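PDB 5ZBY: hydrogenase maturation protease HycI from Thermococcus kodakarensis KOD1, which probably acts as an endopeptidase of the A31 family that trims the C-terminus of a [NiFe] hydrogenase subunit during maturation of that enzyme. Local coordinates for residues 49-52 with 57-60; 111-114 with 118-121. All blocks are in the same frame, centred on the assembly; numbering follows the deposited sequence.

Interaction 1: residues 49-52 with 57-60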
# COMPACT_ATOMS: atom_id res chain seq x y z
N LEU A 49 -8.23 3.26 2.57
CA LEU A 49 -8.11 4.60 2.01
C LEU A 49 -7.45 4.58 0.64
O LEU A 49 -6.46 3.87 0.42
CB LEU A 49 -7.25 5.47 2.91
CG LEU A 49 -7.78 5.79 4.29
CD1 LEU A 49 -6.69 6.51 5.08
CD2 LEU A 49 -9.05 6.66 4.13
N ASN A 50 -8.01 5.35 -0.28
CA ASN A 50 -7.34 5.68 -1.53
C ASN A 50 -6.62 7.00 -1.31
O ASN A 50 -7.25 8.06 -1.17
CB ASN A 50 -8.37 5.76 -2.67
CG ASN A 50 -7.75 6.14 -4.01
OD1 ASN A 50 -6.63 6.67 -4.10
ND2 ASN A 50 -8.48 5.85 -5.08
N CYS A 51 -5.30 6.96 -1.22
CA CYS A 51 -4.50 8.14 -0.88
C CYS A 51 -4.00 8.89 -2.11
O CYS A 51 -3.33 9.93 -1.97
CB CYS A 51 -3.29 7.75 -0.05
SG CYS A 51 -3.77 7.09 1.56
N GLY A 52 -4.27 8.34 -3.29
CA GLY A 52 -3.68 8.88 -4.51
C GLY A 52 -2.19 8.98 -4.35
O GLY A 52 -1.55 8.06 -3.85
N SER A 57 -1.36 13.52 3.26
CA SER A 57 -2.64 14.20 3.54
C SER A 57 -3.64 13.41 4.39
O SER A 57 -4.65 13.97 4.83
CB SER A 57 -3.35 14.58 2.25
OG SER A 57 -2.51 15.34 1.37
N TYR A 58 -3.37 12.13 4.62
CA TYR A 58 -4.28 11.27 5.39
C TYR A 58 -3.78 10.89 6.79
O TYR A 58 -4.42 10.09 7.46
CB TYR A 58 -4.60 10.01 4.55
CG TYR A 58 -5.28 10.37 3.25
CD1 TYR A 58 -6.67 10.28 3.13
CD2 TYR A 58 -4.54 10.82 2.13
CE1 TYR A 58 -7.32 10.64 1.99
CE2 TYR A 58 -5.20 11.16 0.94
CZ TYR A 58 -6.57 11.09 0.86
OH TYR A 58 -7.27 11.44 -0.28
N VAL A 59 -2.68 11.47 7.24
CA VAL A 59 -2.08 11.02 8.49
C VAL A 59 -3.03 11.24 9.66
O VAL A 59 -3.13 10.38 10.51
CB VAL A 59 -0.72 11.66 8.79
CG1 VAL A 59 0.33 11.18 7.75
CG2 VAL A 59 -0.80 13.16 8.73
N GLY A 60 -3.79 12.32 9.61
CA GLY A 60 -4.76 12.59 10.66
C GLY A 60 -5.80 11.49 10.75
O GLY A 60 -6.06 10.96 11.86
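Tyr58 and Cys51 meet because CG of Tyr58 and SG of Cys51 each lie beside their own backbone N and anti to their carbonyl carbon. In Tyr58 (chi1 -61°) this directs the ring from the N-terminus of helix 59-64 to residues 49-52; in Cys51 (chi1 -66°) it lays SG against the ring. The sulfur sits 4.2 Å from the ring centroid, 28° off the normal, an oblique sulfur-aromatic contact in which SG lies nearest CD2 of Tyr58 (3.9 Å). A small, polarisable thiol suits this place because it can lie close to the aromatic ring. Farther out, the ring approaches the backbone obliquely: CE2 of Tyr58 comes to 3.6 Å from CA of Cys51, and OH of Tyr58 lies 3.5 Å from O of Asn50, a close approach without a hydrogen bond. At the root of the tyrosine, CD1 of Leu49 touches CB of Tyr58 at 4.1 Å, the two side chains running past each other in opposite directions. A serine in place of Tyr58 would probably leave SG of Cys51 without its aromatic partner and open a gap beside strand 46-50. The turn beside this contact is shaped by Asn50: its OD1 accepts the N-H of Gly52 at 3.0 Å, in the carbonyl plane. Gly52, with its positive phi, makes the turn easily because it lacks a side chain. Leu49 and Cys51 also pack on strand 14-18. Tyr58 occupies the N-cap position of helix 59-64, and the whole is a strand-to-helix connection of an alpha/beta fold, with an Asx turn in the 50-52 segment.

Interaction 2: residues 111-114 with 118-121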
# COMPACT_ATOMS: atom_id res chain seq x y z
N TYR A 111 6.22 9.33 11.09
CA TYR A 111 5.24 10.16 11.83
C TYR A 111 4.06 9.33 12.34
O TYR A 111 3.69 9.40 13.53
CB TYR A 111 4.76 11.29 10.94
CG TYR A 111 3.70 12.14 11.59
CD1 TYR A 111 4.05 13.12 12.50
CD2 TYR A 111 2.37 11.98 11.28
CE1 TYR A 111 3.10 13.92 13.10
CE2 TYR A 111 1.39 12.78 11.89
CZ TYR A 111 1.77 13.75 12.79
OH TYR A 111 0.82 14.56 13.39
N ILE A 112 3.44 8.55 11.46
CA ILE A 112 2.31 7.71 11.89
C ILE A 112 2.67 6.78 13.07
O ILE A 112 1.93 6.69 14.07
CB ILE A 112 1.75 6.86 10.71
CG1 ILE A 112 1.19 7.79 9.63
CG2 ILE A 112 0.74 5.81 11.28
CD1 ILE A 112 0.85 7.13 8.29
N LYS A 113 3.83 6.13 13.00
CA LYS A 113 4.23 5.18 14.02
C LYS A 113 4.51 5.90 15.33
O LYS A 113 4.17 5.41 16.42
CB LYS A 113 5.47 4.34 13.57
CG LYS A 113 5.78 3.31 14.61
CD LYS A 113 6.72 2.24 14.13
CE LYS A 113 6.76 1.14 15.16
NZ LYS A 113 7.61 -0.01 14.72
N GLU A 114 5.09 7.09 15.25
CA GLU A 114 5.35 7.85 16.47
C GLU A 114 4.03 8.16 17.15
O GLU A 114 3.89 7.96 18.36
CB GLU A 114 6.10 9.14 16.18
CG GLU A 114 6.83 9.72 17.41
CD GLU A 114 5.90 10.31 18.46
OE1 GLU A 114 4.87 10.89 18.06
OE2 GLU A 114 6.19 10.20 19.67
N SER A 118 1.68 2.07 15.82
CA SER A 118 1.30 1.04 14.85
C SER A 118 2.52 0.43 14.16
O SER A 118 3.44 1.16 13.88
CB SER A 118 0.38 1.64 13.78
OG SER A 118 -0.14 0.64 12.93
N ASP A 119 2.49 -0.86 13.89
CA ASP A 119 3.44 -1.38 12.87
C ASP A 119 3.10 -0.78 11.53
O ASP A 119 1.94 -0.53 11.23
CB ASP A 119 3.34 -2.89 12.80
CG ASP A 119 4.04 -3.57 13.96
OD1 ASP A 119 4.88 -2.92 14.61
OD2 ASP A 119 3.75 -4.75 14.24
N ILE A 120 4.12 -0.60 10.67
CA ILE A 120 3.86 -0.09 9.34
C ILE A 120 4.51 -1.03 8.36
O ILE A 120 5.68 -1.38 8.53
CB ILE A 120 4.47 1.30 9.12
CG1 ILE A 120 4.31 2.20 10.37
CG2 ILE A 120 3.94 1.92 7.82
CD1 ILE A 120 2.89 2.71 10.59
N VAL A 121 3.80 -1.38 7.29
CA VAL A 121 4.45 -2.20 6.23
C VAL A 121 4.15 -1.60 4.85
O VAL A 121 3.14 -0.87 4.70
CB VAL A 121 3.98 -3.65 6.34
CG1 VAL A 121 2.52 -3.76 6.02
CG2 VAL A 121 4.74 -4.53 5.44
O HOH W 1 6.63 -1.06 12.12
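Lys113 stretches past the carbonyl of Ser118 toward Asp119, while its neighbour Ile112 meets Ile120 at a slant. The isoleucine pair touches by methyl groups, CG2 of Ile112 lying 3.8 Å from CD1 of Ile120. In Ile112 that CG2 branch stands anti to the backbone N, while CG1 (chi1 -63°) lies beside the backbone N. Both residues are buried and also pack on Phe72 of strand 69-75, a setting that suits branched, wholly apolar side chains. The arrangement joins the end of helix 105-116 to the start of strand 119-125, a tight helix-to-strand return in an alpha/beta sandwich: the helix runs back over the sheet and the chain re-enters it alongside strand 69-75. Lys113 lies along the edge of this return. With CG anti to the backbone N (chi1 -176°) and the chain extended beyond it, CG, CD and CE run past O of Ser118, the nearest being CG at 3.3 Å; this buried carbonyl oxygen has no hydrogen-bonding partner in the model. Nearer its root, CB of Lys113 rests 4.0 Å from CG1 of Ile120. A long aliphatic stem with a charged end fits both demands, since it covers the turn and carries the ammonium beyond it. There Lys113 and Asp119 run side by side, pointing the same way, and form a long salt bridge, NZ to OD1 at 4.0 Å. A water bridges Lys113 and the strand backbone, accepting from NZ of Lys113 at 3.0 Å and from N of Ile120 at 2.9 Å. OG of Ser118 donates to O of the next residue, Asp119, at 2.9 Å, tilted out of the carbonyl plane.

Overall arrangement
Interactions 1 and 2 follow one another along the chain and have centres 14 Å apart, yet they meet directly through helix 59-64, which packs against helix 105-116. Val59, which points away from segment 49-52, makes the junction: its CG2 lies 3.9 Å from CE2 of Tyr111, and its CG1 lies 4.0 Å from CG1 of Ile112. Both interactions reach the same five-stranded mixed sheet, interaction 1 at the edge strand 46-50 and interaction 2 at the more interior strand 119-125. A bound HEPES buffer molecule lies about 9 Å from the side chain of Cys51 and about 11 Å from that of Ile120, so neither contact adjoins it.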